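Side-chain contacts in HhaI Restriction Endonuclease (Haemophilus parahaemolyticus, PDB 6UKF), which probably recognises and cuts double-stranded DNA at the sequence GCGC, as the nuclease of a bacterial restriction-modification system: residues A[5-10]-A[22-27]; A[35-38]-A[42-45]; A[11-16]-A[134-139]. All coordinates share one frame; numbering follows the deposited sequence.

How the contacts relate
All three contacts lie on the same side of the chain's centre and reach one mixed five-stranded sheet, in an arrangement consistent with a PD-(D/E)XK nuclease core. Contacts 1 and 3 are served by successive turns of helix 3-18, and their centres are about 11 Å apart. Contact 2, about 11 Å from contact 1 and 13 Å from contact 3, is the hairpin of strands 35-37 and 43-47. Along the chain contacts 1 and 3 cross, whereas contact 2 follows contact 1 and is nested within the long loop closed by contact 3. F22 links them, packing on F37, I45 and helix 3-18, so the helix and sheet form one continuous body beside the DNA.

Contact 1 (A[5-10]-A[22-27]); sequences EFEVFC and FAKKGE. With ACT (acetate ion), chain P; EDO (1,2-ethanediol), chain K; nucleotides of chain C.
K24 reaches back from the loop after strand 22-23 to E7 and V8 on helix 3-18, the helix that leads into the mixed sheet of this nuclease core, an alpha/beta arrangement consistent with the PD-(D/E)XK family. The CB of K24 and the methylenes that follow run beside V11, one turn farther along the helix. CG leaves anti to the backbone N (chi1 -178°), which starts the chain toward the helix. Bends at chi3 and chi4 then turn its end. K24 CE passes V8 CG2 at 4.4 Å, a loose apolar touch, and K24 NZ finishes 3.6 Å from E7 OE1, a long salt bridge. The two side chains cross at about a right angle. A lysine suits this exposed place because its methylenes can lie along valines while its amine travels on to an acid.

E7 is buried and extended beyond CG, and its side chain also touches A47 and D34, with a sugar of the bound DNA close by. The separation from K24 NZ is too long for a tight grip on the carboxylate. On the loop side, an acetate ion, probably from the crystallisation liquor, accepts a hydrogen bond from the backbone: K25 N lies 3.2 Å from acetate O, with an N-H...O angle of 141°.

Contact 2 (A[35-38]-A[42-45]); sequences ILFT and PFYI. With EDO (1,2-ethanediol), chain I.
L36 lays its CD1 methyl over the ring of Y44, 3.9 Å from the centroid and almost on the ring normal, a CH-pi contact across a non-hydrogen-bonded pair of the antiparallel beta hairpin 35-37/43-47. CG anti to the backbone N (chi1 175°), together with the turn at chi2, brings CD1 over the tyrosine ring. A leucine methyl suits the place because it can lie flat over the face of an aromatic ring. Both residues are partly exposed, which a tyrosine tolerates because its hydroxyl need not be buried.

The other face carries I35, F37, F43 and I45. F37 CB sits over one face of the F43 ring, 4.1 Å from its centroid. The two rings are inclined at 36°, with F37 CD2 3.5 Å from F43 CE1. F43 reaches this position because its CG is set between the backbone N and the carbonyl carbon (chi1 55°), which folds the ring in against its neighbour. Next to them the beta-branched pair I35 and I45 meet through their CB atoms at 4.3 Å.

The I35/I45 and L36/Y44 pairs set the register, the first through I45 N, which donates to I35 O at 2.8 Å. F37 N also donates to F43 O, at 2.9 Å. P42 adds a CA-H...O contact to F37 O as the hairpin turns.

Strand 22-23 continues the sheet beyond L36, and strand 126-132 does so beyond Y44, while F252 of helix 242-255 packs against F43 and I45.

Contact 3 (A[11-16]-A[134-139]); sequences VTYLNK and GDFIIF
Y13 CA and F136 CA make the nearest backbone approach, 8.3 Å, where helix 11-16 passes over strand 136-139 with axes 10.7 Å apart and directions 76° from one another. The two rings form an offset stack, centroids 4.0 Å apart and planes at 17°: F136 CD2 lies over the Y13 ring and Y13 CG over the F136 ring, both off centre toward the rim. The side chains slide past each other in opposite directions, so Y13 CB comes over the F136 face and F136 CB over the Y13 face, giving two CH-pi contacts besides the stack. Y13 CD1 and F136 CD2 are the nearest atoms, at 3.3 Å, which makes the packing snug. The tyrosine ring is carried toward the strand by a CG anti to the backbone N (chi1 170°).

At the edge of the Y13 ring, I138 CD1 approaches Y13 CE2 at 4.2 Å, and the same methyl meets L14 CD2 at 3.7 Å. Tyrosine suits its place because its ring can stack while its hydroxyl is hydrogen-bonded to R249 NH1.

R249 belongs to helix 242-255, whose F252 also touches I138. F9, one turn earlier on helix 3-18, meets the F136 ring, and I130 of the adjoining strand 126-132 touches L14, F136 and I138, joining the helix to this outermost strand of the sheet.

Contact 1 (A[5-10]-A[22-27])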
ATOM      1  N   GLU A   5      -2.002 -14.038   1.082  1.00 12.07           N
ATOM      2  CA  GLU A   5      -1.404 -15.362   1.216  1.00 12.03           C
ATOM      3  C   GLU A   5       0.116 -15.275   1.188  1.00 11.41           C
ATOM      4  O   GLU A   5       0.803 -16.020   1.897  1.00 12.16           O
ATOM      5  CB  GLU A   5      -1.912 -16.257   0.086  1.00 13.99           C
ATOM      6  CG  GLU A   5      -3.414 -16.484   0.127  1.00 15.67           C
ATOM      7  CD  GLU A   5      -4.019 -16.796  -1.233  1.00 18.55           C
ATOM      8  OE1 GLU A   5      -3.320 -16.866  -2.187  1.00 18.31           O
ATOM      9  OE2 GLU A   5      -5.334 -16.965  -1.300  1.00 22.18           O
ATOM     10  N   PHE A   6       0.657 -14.365   0.376  1.00 11.15           N
ATOM     11  CA  PHE A   6       2.104 -14.204   0.296  1.00 11.41           C
ATOM     12  C   PHE A   6       2.686 -13.742   1.625  1.00 11.10           C
ATOM     13  O   PHE A   6       3.741 -14.224   2.052  1.00 11.42           O
ATOM     14  CB  PHE A   6       2.451 -13.200  -0.802  1.00 11.22           C
ATOM     15  CG  PHE A   6       3.922 -13.038  -1.022  1.00 11.75           C
ATOM     16  CD1 PHE A   6       4.622 -13.962  -1.778  1.00 15.55           C
ATOM     17  CD2 PHE A   6       4.611 -11.969  -0.473  1.00 12.33           C
ATOM     18  CE1 PHE A   6       5.979 -13.822  -1.983  1.00 18.64           C
ATOM     19  CE2 PHE A   6       5.970 -11.825  -0.676  1.00 13.72           C
ATOM     20  CZ  PHE A   6       6.655 -12.753  -1.432  1.00 17.66           C
ATOM     21  N   GLU A   7       2.019 -12.800   2.292  1.00 10.97           N
ATOM     22  CA  GLU A   7       2.531 -12.315   3.570  1.00 11.74           C
ATOM     23  C   GLU A   7       2.510 -13.414   4.627  1.00 11.12           C
ATOM     24  O   GLU A   7       3.445 -13.530   5.427  1.00 12.07           O
ATOM     25  CB  GLU A   7       1.748 -11.078   4.009  1.00 13.83           C
ATOM     26  CG  GLU A   7       2.001  -9.882   3.094  1.00 15.85           C
ATOM     27  CD  GLU A   7       1.352  -8.596   3.570  1.00 20.39           C
ATOM     28  OE1 GLU A   7       0.589  -8.639   4.477  1.00 24.45           O
ATOM     29  OE2 GLU A   7       1.662  -7.468   2.929  1.00 21.97           O
ATOM     30  N   VAL A   8       1.467 -14.246   4.632  1.00 11.51           N
ATOM     31  CA  VAL A   8       1.432 -15.385   5.549  1.00 11.85           C
ATOM     32  C   VAL A   8       2.552 -16.366   5.216  1.00 11.47           C
ATOM     33  O   VAL A   8       3.215 -16.908   6.110  1.00 11.73           O
ATOM     34  CB  VAL A   8       0.045 -16.056   5.498  1.00 13.58           C
ATOM     35  CG1 VAL A   8       0.037 -17.341   6.310  1.00 15.72           C
ATOM     36  CG2 VAL A   8      -1.033 -15.098   5.999  1.00 15.20           C
ATOM     37  N   PHE A   9       2.762 -16.619   3.922  1.00 10.77           N
ATOM     38  CA  PHE A   9       3.860 -17.461   3.451  1.00 11.24           C
ATOM     39  C   PHE A   9       5.200 -16.967   3.989  1.00 10.32           C
ATOM     40  O   PHE A   9       6.021 -17.760   4.469  1.00 12.08           O
ATOM     41  CB  PHE A   9       3.800 -17.422   1.916  1.00 13.42           C
ATOM     42  CG  PHE A   9       4.819 -18.267   1.203  1.00 14.58           C
ATOM     43  CD1 PHE A   9       4.966 -19.618   1.473  1.00 18.08           C
ATOM     44  CD2 PHE A   9       5.581 -17.707   0.191  1.00 18.35           C
ATOM     45  CE1 PHE A   9       5.894 -20.379   0.772  1.00 20.61           C
ATOM     46  CE2 PHE A   9       6.498 -18.460  -0.509  1.00 20.69           C
ATOM     47  CZ  PHE A   9       6.656 -19.794  -0.220  1.00 21.91           C
ATOM     48  N   CYS A  10       5.422 -15.654   3.951  1.00 10.92           N
ATOM     49  CA  CYS A  10       6.681 -15.092   4.435  1.00 10.31           C
ATOM     50  C   CYS A  10       6.811 -15.228   5.949  1.00 10.14           C
ATOM     51  O   CYS A  10       7.876 -15.593   6.458  1.00 10.72           O
ATOM     52  CB  CYS A  10       6.778 -13.619   4.034  1.00 11.23           C
ATOM     53  SG  CYS A  10       7.054 -13.332   2.277  1.00 11.50           S
ATOM     54  N   PHE A  22       8.356 -13.635  15.003  1.00  9.90           N
ATOM     55  CA  PHE A  22       7.891 -12.752  13.938  1.00  9.78           C
ATOM     56  C   PHE A  22       6.376 -12.657  14.001  1.00 11.08           C
ATOM     57  O   PHE A  22       5.669 -13.617  13.679  1.00 14.24           O
ATOM     58  CB  PHE A  22       8.407 -13.250  12.593  1.00  9.73           C
ATOM     59  CG  PHE A  22       9.899 -13.384  12.564  1.00  9.24           C
ATOM     60  CD1 PHE A  22      10.696 -12.303  12.229  1.00 10.14           C
ATOM     61  CD2 PHE A  22      10.508 -14.569  12.937  1.00  9.62           C
ATOM     62  CE1 PHE A  22      12.073 -12.412  12.230  1.00 10.45           C
ATOM     63  CE2 PHE A  22      11.884 -14.683  12.943  1.00  9.71           C
ATOM     64  CZ  PHE A  22      12.668 -13.603  12.587  1.00  9.95           C
ATOM     65  N   ALA A  23       5.890 -11.495  14.425  1.00 10.71           N
ATOM     66  CA  ALA A  23       4.476 -11.275  14.683  1.00 11.55           C
ATOM     67  C   ALA A  23       3.814 -10.589  13.497  1.00 12.28           C
ATOM     68  O   ALA A  23       4.349  -9.622  12.945  1.00 12.86           O
ATOM     69  CB  ALA A  23       4.293 -10.420  15.936  1.00 13.74           C
ATOM     70  N   LYS A  24       2.653 -11.107  13.104  1.00 13.29           N
ATOM     71  CA  LYS A  24       1.763 -10.449  12.144  1.00 15.92           C
ATOM     72  C   LYS A  24       0.369 -10.603  12.749  1.00 17.09           C
ATOM     73  O   LYS A  24      -0.348 -11.562  12.448  1.00 20.04           O
ATOM     74  CB  LYS A  24       1.861 -11.082  10.763  1.00 18.47           C
ATOM     75  CG  LYS A  24       1.000 -10.403   9.698  1.00 23.32           C
ATOM     76  CD  LYS A  24       0.712 -11.335   8.528  1.00 29.79           C
ATOM     77  CE  LYS A  24      -0.758 -11.310   8.132  1.00 34.42           C
ATOM     78  NZ  LYS A  24      -1.126 -10.149   7.282  1.00 36.06           N
ATOM     79  N   LYS A  25      -0.006  -9.661  13.608  1.00 15.20           N
ATOM     80  CA  LYS A  25      -1.237  -9.774  14.374  1.00 15.92           C
ATOM     81  C   LYS A  25      -1.522  -8.424  15.010  1.00 16.69           C
ATOM     82  O   LYS A  25      -0.629  -7.585  15.153  1.00 17.53           O
ATOM     83  CB  LYS A  25      -1.126 -10.865  15.445  1.00 17.08           C
ATOM     84  CG  LYS A  25       0.141 -10.776  16.293  1.00 20.50           C
ATOM     85  CD  LYS A  25       0.239 -11.924  17.291  1.00 23.36           C
ATOM     86  CE  LYS A  25       1.624 -11.994  17.920  1.00 24.94           C
ATOM     87  NZ  LYS A  25       1.824 -13.209  18.767  1.00 27.48           N
ATOM     88  N   GLY A  26      -2.779  -8.227  15.391  1.00 15.98           N
ATOM     89  CA  GLY A  26      -3.206  -6.955  15.928  1.00 15.18           C
ATOM     90  C   GLY A  26      -3.405  -5.921  14.839  1.00 14.98           C
ATOM     91  O   GLY A  26      -3.227  -6.170  13.646  1.00 17.64           O
ATOM     92  N   GLU A  27      -3.789  -4.725  15.272  1.00 17.18           N
ATOM     93  CA  GLU A  27      -3.983  -3.625  14.340  1.00 21.17           C
ATOM     94  C   GLU A  27      -2.654  -3.186  13.739  1.00 22.50           C
ATOM     95  O   GLU A  27      -1.604  -3.240  14.384  1.00 22.09           O
ATOM     96  CB  GLU A  27      -4.622  -2.432  15.047  1.00 28.37           C
ATOM     97  CG  GLU A  27      -6.100  -2.585  15.321  1.00 36.96           C
ATOM     98  CD  GLU A  27      -6.833  -1.264  15.225  1.00 42.51           C
ATOM     99  OE1 GLU A  27      -6.557  -0.497  14.278  1.00 44.92           O
ATOM    100  OE2 GLU A  27      -7.679  -0.986  16.095  1.00 43.92           O
TER
HETATM  101  C   ACT P 713       2.235  -6.367  13.227  1.00 45.61           C
HETATM  102  O   ACT P 713       1.351  -6.955  12.552  1.00 44.39           O
HETATM  103  OXT ACT P 713       2.759  -5.238  13.028  1.00 45.71           O
HETATM  104  CH3 ACT P 713       2.768  -7.127  14.478  1.00 45.31           C
HETATM  105  C1  EDO K 708       6.022 -13.466  18.350  1.00 47.27           C
HETATM  106  O1  EDO K 708       4.867 -12.838  18.916  1.00 47.69           O
HETATM  107  C2  EDO K 708       5.651 -14.086  17.009  1.00 48.56           C
HETATM  108  O2  EDO K 708       4.648 -15.088  17.211  1.00 49.95           O
ATOM    109  P    DT C   9      -8.070  -1.420  10.840  1.00 29.03           P
ATOM    110  OP1  DT C   9      -7.454  -2.253  11.893  1.00 29.24           O
ATOM    111  OP2  DT C   9      -9.528  -1.178  10.848  1.00 31.70           O
ATOM    112  O5'  DT C   9      -7.350   0.005  10.824  1.00 29.90           O
ATOM    113  C5'  DT C   9      -5.931   0.108  10.663  1.00 29.27           C
ATOM    114  C4'  DT C   9      -5.518   1.569  10.692  1.00 29.15           C
ATOM    115  O4'  DT C   9      -5.946   2.199   9.471  1.00 25.50           O
ATOM    116  C3'  DT C   9      -6.157   2.357  11.821  1.00 31.70           C
ATOM    117  O3'  DT C   9      -5.260   2.434  12.949  1.00 33.80           O
ATOM    118  C2'  DT C   9      -6.460   3.731  11.222  1.00 30.58           C
ATOM    119  C1'  DT C   9      -6.308   3.540   9.713  1.00 27.66           C
ATOM    120  N1   DT C   9      -7.570   3.830   8.953  1.00 22.62           N
ATOM    121  C2   DT C   9      -7.646   4.953   8.165  1.00 21.10           C
ATOM    122  O2   DT C   9      -6.728   5.740   8.037  1.00 22.18           O
ATOM    123  N3   DT C   9      -8.842   5.122   7.518  1.00 17.94           N
ATOM    124  C4   DT C   9      -9.951   4.299   7.582  1.00 17.92           C
ATOM    125  O4   DT C   9     -10.980   4.538   6.960  1.00 19.16           O
ATOM    126  C5   DT C   9      -9.810   3.140   8.433  1.00 19.04           C
ATOM    127  C7   DT C   9     -10.945   2.178   8.586  1.00 21.78           C
ATOM    128  C6   DT C   9      -8.641   2.963   9.072  1.00 20.26           C
TER

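Contact 2 (A[35-38]-A[42-45])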
ATOM      1  N   ILE A  35       4.989  -7.075   9.572  1.00 23.45           N
ATOM      2  CA  ILE A  35       5.708  -8.129  10.292  1.00 14.80           C
ATOM      3  C   ILE A  35       6.705  -7.484  11.254  1.00 13.40           C
ATOM      4  O   ILE A  35       7.549  -6.688  10.824  1.00 15.54           O
ATOM      5  CB  ILE A  35       6.422  -9.093   9.323  1.00 16.36           C
ATOM      6  CG1 ILE A  35       5.494  -9.516   8.175  1.00 20.24           C
ATOM      7  CG2 ILE A  35       6.983 -10.299  10.059  1.00 20.04           C
ATOM      8  CD1 ILE A  35       5.951 -10.755   7.441  1.00 25.06           C
ATOM      9  N   LEU A  36       6.600  -7.826  12.547  1.00  9.79           N
ATOM     10  CA  LEU A  36       7.459  -7.308  13.606  1.00  9.31           C
ATOM     11  C   LEU A  36       8.329  -8.430  14.151  1.00  9.29           C
ATOM     12  O   LEU A  36       7.819  -9.475  14.566  1.00 10.50           O
ATOM     13  CB  LEU A  36       6.608  -6.732  14.737  1.00 10.72           C
ATOM     14  CG  LEU A  36       7.392  -6.255  15.959  1.00 11.18           C
ATOM     15  CD1 LEU A  36       8.317  -5.104  15.605  1.00 11.28           C
ATOM     16  CD2 LEU A  36       6.426  -5.861  17.056  1.00 13.90           C
ATOM     17  N   PHE A  37       9.638  -8.207  14.151  1.00  8.89           N
ATOM     18  CA  PHE A  37      10.553  -9.061  14.894  1.00  8.86           C
ATOM     19  C   PHE A  37      10.548  -8.604  16.349  1.00  9.09           C
ATOM     20  O   PHE A  37      10.864  -7.446  16.639  1.00  9.95           O
ATOM     21  CB  PHE A  37      11.961  -8.980  14.320  1.00  9.43           C
ATOM     22  CG  PHE A  37      12.984  -9.630  15.191  1.00  9.37           C
ATOM     23  CD1 PHE A  37      12.944 -10.995  15.417  1.00  9.89           C
ATOM     24  CD2 PHE A  37      13.965  -8.877  15.810  1.00  9.26           C
ATOM     25  CE1 PHE A  37      13.878 -11.600  16.233  1.00  9.73           C
ATOM     26  CE2 PHE A  37      14.900  -9.476  16.627  1.00 10.53           C
ATOM     27  CZ  PHE A  37      14.856 -10.840  16.839  1.00 10.56           C
ATOM     28  N   THR A  38      10.195  -9.512  17.258  1.00  9.44           N
ATOM     29  CA  THR A  38       9.893  -9.181  18.652  1.00 10.60           C
ATOM     30  C   THR A  38      11.023  -9.542  19.609  1.00 11.42           C
ATOM     31  O   THR A  38      10.769  -9.978  20.737  1.00 13.71           O
ATOM     32  CB  THR A  38       8.601  -9.870  19.086  1.00 12.73           C
ATOM     33  OG1 THR A  38       8.765 -11.289  18.987  1.00 13.90           O
ATOM     34  CG2 THR A  38       7.436  -9.437  18.217  1.00 13.54           C
ATOM     35  N   PRO A  42      14.353  -5.007  18.137  1.00  9.49           N
ATOM     36  CA  PRO A  42      13.118  -5.119  17.358  1.00  9.35           C
ATOM     37  C   PRO A  42      13.164  -4.261  16.109  1.00  9.18           C
ATOM     38  O   PRO A  42      13.786  -3.197  16.074  1.00 10.05           O
ATOM     39  CB  PRO A  42      12.047  -4.609  18.328  1.00 11.39           C
ATOM     40  CG  PRO A  42      12.779  -3.652  19.197  1.00 11.29           C
ATOM     41  CD  PRO A  42      14.149  -4.246  19.382  1.00 10.51           C
ATOM     42  N   PHE A  43      12.484  -4.737  15.074  1.00  8.38           N
ATOM     43  CA  PHE A  43      12.346  -3.972  13.846  1.00  8.47           C
ATOM     44  C   PHE A  43      11.233  -4.597  13.028  1.00  8.18           C
ATOM     45  O   PHE A  43      10.848  -5.750  13.243  1.00  8.90           O
ATOM     46  CB  PHE A  43      13.645  -3.940  13.030  1.00  9.06           C
ATOM     47  CG  PHE A  43      14.196  -5.300  12.707  1.00  8.91           C
ATOM     48  CD1 PHE A  43      15.153  -5.877  13.523  1.00  9.86           C
ATOM     49  CD2 PHE A  43      13.761  -6.004  11.595  1.00  9.31           C
ATOM     50  CE1 PHE A  43      15.664  -7.128  13.243  1.00 10.80           C
ATOM     51  CE2 PHE A  43      14.271  -7.257  11.310  1.00 10.21           C
ATOM     52  CZ  PHE A  43      15.227  -7.819  12.134  1.00 10.88           C
ATOM     53  N   TYR A  44      10.718  -3.816  12.087  1.00  8.90           N
ATOM     54  CA  TYR A  44       9.707  -4.304  11.169  1.00  9.35           C
ATOM     55  C   TYR A  44      10.359  -4.835   9.898  1.00  9.14           C
ATOM     56  O   TYR A  44      11.441  -4.397   9.492  1.00  8.88           O
ATOM     57  CB  TYR A  44       8.694  -3.210  10.832  1.00 10.07           C
ATOM     58  CG  TYR A  44       7.795  -2.847  11.993  1.00 11.20           C
ATOM     59  CD1 TYR A  44       6.610  -3.534  12.226  1.00 12.22           C
ATOM     60  CD2 TYR A  44       8.136  -1.820  12.863  1.00 14.00           C
ATOM     61  CE1 TYR A  44       5.790  -3.203  13.288  1.00 13.49           C
ATOM     62  CE2 TYR A  44       7.323  -1.483  13.926  1.00 16.41           C
ATOM     63  CZ  TYR A  44       6.152  -2.178  14.135  1.00 15.14           C
ATOM     64  OH  TYR A  44       5.338  -1.846  15.193  1.00 18.53           O
ATOM     65  N   ILE A  45       9.686  -5.807   9.290  1.00 10.50           N
ATOM     66  CA  ILE A  45      10.096  -6.428   8.039  1.00 10.77           C
ATOM     67  C   ILE A  45       8.955  -6.227   7.054  1.00 10.46           C
ATOM     68  O   ILE A  45       7.799  -6.530   7.369  1.00 14.02           O
ATOM     69  CB  ILE A  45      10.380  -7.930   8.228  1.00 12.12           C
ATOM     70  CG1 ILE A  45      11.493  -8.141   9.259  1.00 11.50           C
ATOM     71  CG2 ILE A  45      10.753  -8.587   6.896  1.00 14.87           C
ATOM     72  CD1 ILE A  45      11.541  -9.546   9.819  1.00 13.26           C
TER
HETATM   73  C1  EDO I 706      10.922  -0.878  16.496  1.00 35.90           C
HETATM   74  O1  EDO I 706      12.180  -0.573  15.883  1.00 34.80           O
HETATM   75  C2  EDO I 706      10.498   0.261  17.418  1.00 39.42           C
HETATM   76  O2  EDO I 706      10.223   1.439  16.648  1.00 41.73           O

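Contact 3 (A[11-16]-A[134-139])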
ATOM      1  N   VAL A  11       5.743 -14.913   6.687  1.00 10.57           N
ATOM      2  CA  VAL A  11       5.806 -14.985   8.147  1.00 11.39           C
ATOM      3  C   VAL A  11       6.029 -16.421   8.597  1.00 11.58           C
ATOM      4  O   VAL A  11       6.817 -16.690   9.513  1.00 11.65           O
ATOM      5  CB  VAL A  11       4.533 -14.384   8.774  1.00 16.66           C
ATOM      6  CG1 VAL A  11       4.529 -14.579  10.292  1.00 20.77           C
ATOM      7  CG2 VAL A  11       4.410 -12.915   8.433  1.00 18.35           C
ATOM      8  N   THR A  12       5.334 -17.366   7.963  1.00 12.14           N
ATOM      9  CA  THR A  12       5.505 -18.772   8.310  1.00 12.07           C
ATOM     10  C   THR A  12       6.943 -19.215   8.088  1.00 11.67           C
ATOM     11  O   THR A  12       7.520 -19.930   8.917  1.00 12.23           O
ATOM     12  CB  THR A  12       4.545 -19.618   7.475  1.00 15.29           C
ATOM     13  OG1 THR A  12       3.195 -19.224   7.751  1.00 17.68           O
ATOM     14  CG2 THR A  12       4.721 -21.100   7.781  1.00 17.19           C
ATOM     15  N   TYR A  13       7.542 -18.794   6.974  1.00 11.30           N
ATOM     16  CA  TYR A  13       8.933 -19.138   6.704  1.00 11.21           C
ATOM     17  C   TYR A  13       9.855 -18.572   7.774  1.00 10.45           C
ATOM     18  O   TYR A  13      10.749 -19.267   8.274  1.00 10.81           O
ATOM     19  CB  TYR A  13       9.342 -18.612   5.329  1.00 11.63           C
ATOM     20  CG  TYR A  13      10.826 -18.723   5.075  1.00 12.04           C
ATOM     21  CD1 TYR A  13      11.396 -19.937   4.724  1.00 13.08           C
ATOM     22  CD2 TYR A  13      11.659 -17.619   5.198  1.00 11.57           C
ATOM     23  CE1 TYR A  13      12.754 -20.050   4.498  1.00 13.66           C
ATOM     24  CE2 TYR A  13      13.018 -17.720   4.974  1.00 13.55           C
ATOM     25  CZ  TYR A  13      13.562 -18.940   4.622  1.00 14.35           C
ATOM     26  OH  TYR A  13      14.916 -19.051   4.397  1.00 18.20           O
ATOM     27  N   LEU A  14       9.666 -17.302   8.130  1.00  9.95           N
ATOM     28  CA  LEU A  14      10.535 -16.679   9.122  1.00  9.56           C
ATOM     29  C   LEU A  14      10.460 -17.413  10.453  1.00  9.24           C
ATOM     30  O   LEU A  14      11.487 -17.705  11.073  1.00  9.89           O
ATOM     31  CB  LEU A  14      10.159 -15.209   9.297  1.00  9.26           C
ATOM     32  CG  LEU A  14      10.551 -14.305   8.131  1.00  9.73           C
ATOM     33  CD1 LEU A  14       9.850 -12.962   8.247  1.00 11.77           C
ATOM     34  CD2 LEU A  14      12.059 -14.127   8.080  1.00 12.09           C
ATOM     35  N   ASN A  15       9.246 -17.720  10.908  1.00  9.81           N
ATOM     36  CA  ASN A  15       9.094 -18.360  12.209  1.00 10.01           C
ATOM     37  C   ASN A  15       9.674 -19.769  12.215  1.00 10.37           C
ATOM     38  O   ASN A  15      10.298 -20.180  13.200  1.00 12.60           O
ATOM     39  CB  ASN A  15       7.620 -18.354  12.617  1.00 11.37           C
ATOM     40  CG  ASN A  15       7.176 -17.007  13.159  1.00 10.82           C
ATOM     41  OD1 ASN A  15       7.868 -16.394  13.973  1.00 12.07           O
ATOM     42  ND2 ASN A  15       6.024 -16.534  12.703  1.00 14.21           N
ATOM     43  N   LYS A  16       9.495 -20.528  11.133  1.00 10.75           N
ATOM     44  CA  LYS A  16      10.018 -21.891  11.119  1.00 12.52           C
ATOM     45  C   LYS A  16      11.531 -21.918  10.934  1.00 12.24           C
ATOM     46  O   LYS A  16      12.192 -22.857  11.388  1.00 12.96           O
ATOM     47  CB  LYS A  16       9.338 -22.719  10.026  1.00 19.07           C
ATOM     48  CG  LYS A  16       9.886 -22.482   8.634  1.00 23.15           C
ATOM     49  N   GLY A 134      10.837 -17.672  -5.907  1.00 18.60           N
ATOM     50  CA  GLY A 134      10.917 -19.113  -5.819  1.00 19.07           C
ATOM     51  C   GLY A 134      11.699 -19.577  -4.606  1.00 18.25           C
ATOM     52  O   GLY A 134      11.388 -20.632  -4.039  1.00 20.62           O
ATOM     53  N   ASP A 135      12.711 -18.809  -4.208  1.00 16.55           N
ATOM     54  CA  ASP A 135      13.349 -18.919  -2.908  1.00 16.65           C
ATOM     55  C   ASP A 135      13.164 -17.600  -2.171  1.00 12.68           C
ATOM     56  O   ASP A 135      13.019 -16.539  -2.787  1.00 12.57           O
ATOM     57  CB  ASP A 135      14.851 -19.197  -3.036  1.00 23.38           C
ATOM     58  CG  ASP A 135      15.150 -20.581  -3.582  1.00 31.81           C
ATOM     59  OD1 ASP A 135      14.521 -21.556  -3.120  1.00 35.55           O
ATOM     60  OD2 ASP A 135      16.017 -20.694  -4.474  1.00 36.26           O
ATOM     61  N   PHE A 136      13.180 -17.672  -0.846  1.00 12.07           N
ATOM     62  CA  PHE A 136      13.011 -16.471  -0.043  1.00 11.31           C
ATOM     63  C   PHE A 136      14.276 -15.629  -0.077  1.00 10.90           C
ATOM     64  O   PHE A 136      15.396 -16.149  -0.045  1.00 13.98           O
ATOM     65  CB  PHE A 136      12.649 -16.829   1.395  1.00 12.73           C
ATOM     66  CG  PHE A 136      11.237 -17.299   1.548  1.00 11.56           C
ATOM     67  CD1 PHE A 136      10.193 -16.391   1.553  1.00 12.64           C
ATOM     68  CD2 PHE A 136      10.950 -18.645   1.675  1.00 12.46           C
ATOM     69  CE1 PHE A 136       8.891 -16.816   1.685  1.00 14.08           C
ATOM     70  CE2 PHE A 136       9.647 -19.077   1.810  1.00 13.55           C
ATOM     71  CZ  PHE A 136       8.619 -18.162   1.818  1.00 14.41           C
ATOM     72  N   ILE A 137      14.080 -14.318  -0.145  1.00  9.61           N
ATOM     73  CA  ILE A 137      15.156 -13.341  -0.224  1.00 10.04           C
ATOM     74  C   ILE A 137      14.904 -12.317   0.872  1.00  9.53           C
ATOM     75  O   ILE A 137      13.837 -11.694   0.905  1.00 10.19           O
ATOM     76  CB  ILE A 137      15.185 -12.661  -1.602  1.00 11.82           C
ATOM     77  CG1 ILE A 137      15.463 -13.695  -2.698  1.00 13.45           C
ATOM     78  CG2 ILE A 137      16.218 -11.552  -1.621  1.00 15.92           C
ATOM     79  CD1 ILE A 137      15.110 -13.225  -4.089  1.00 16.81           C
ATOM     80  N   ILE A 138      15.869 -12.155   1.772  1.00  9.14           N
ATOM     81  CA  ILE A 138      15.769 -11.222   2.889  1.00  8.33           C
ATOM     82  C   ILE A 138      16.947 -10.268   2.792  1.00  8.76           C
ATOM     83  O   ILE A 138      18.095 -10.708   2.667  1.00 10.01           O
ATOM     84  CB  ILE A 138      15.794 -11.959   4.240  1.00  9.10           C
ATOM     85  CG1 ILE A 138      14.652 -12.977   4.321  1.00 10.33           C
ATOM     86  CG2 ILE A 138      15.711 -10.957   5.387  1.00 10.80           C
ATOM     87  CD1 ILE A 138      14.761 -13.921   5.495  1.00 11.86           C
ATOM     88  N   PHE A 139      16.677  -8.968   2.861  1.00  7.24           N
ATOM     89  CA  PHE A 139      17.761  -8.016   2.687  1.00  8.14           C
ATOM     90  C   PHE A 139      17.508  -6.750   3.487  1.00  7.28           C
ATOM     91  O   PHE A 139      16.351  -6.372   3.711  1.00  7.41           O
ATOM     92  CB  PHE A 139      17.989  -7.675   1.205  1.00  8.44           C
ATOM     93  CG  PHE A 139      16.829  -6.988   0.545  1.00  8.21           C
ATOM     94  CD1 PHE A 139      16.697  -5.612   0.607  1.00  8.85           C
ATOM     95  CD2 PHE A 139      15.884  -7.715  -0.156  1.00  8.71           C
ATOM     96  CE1 PHE A 139      15.636  -4.975  -0.008  1.00  9.93           C
ATOM     97  CE2 PHE A 139      14.824  -7.085  -0.775  1.00 10.17           C
ATOM     98  CZ  PHE A 139      14.701  -5.712  -0.702  1.00 10.18           C
TER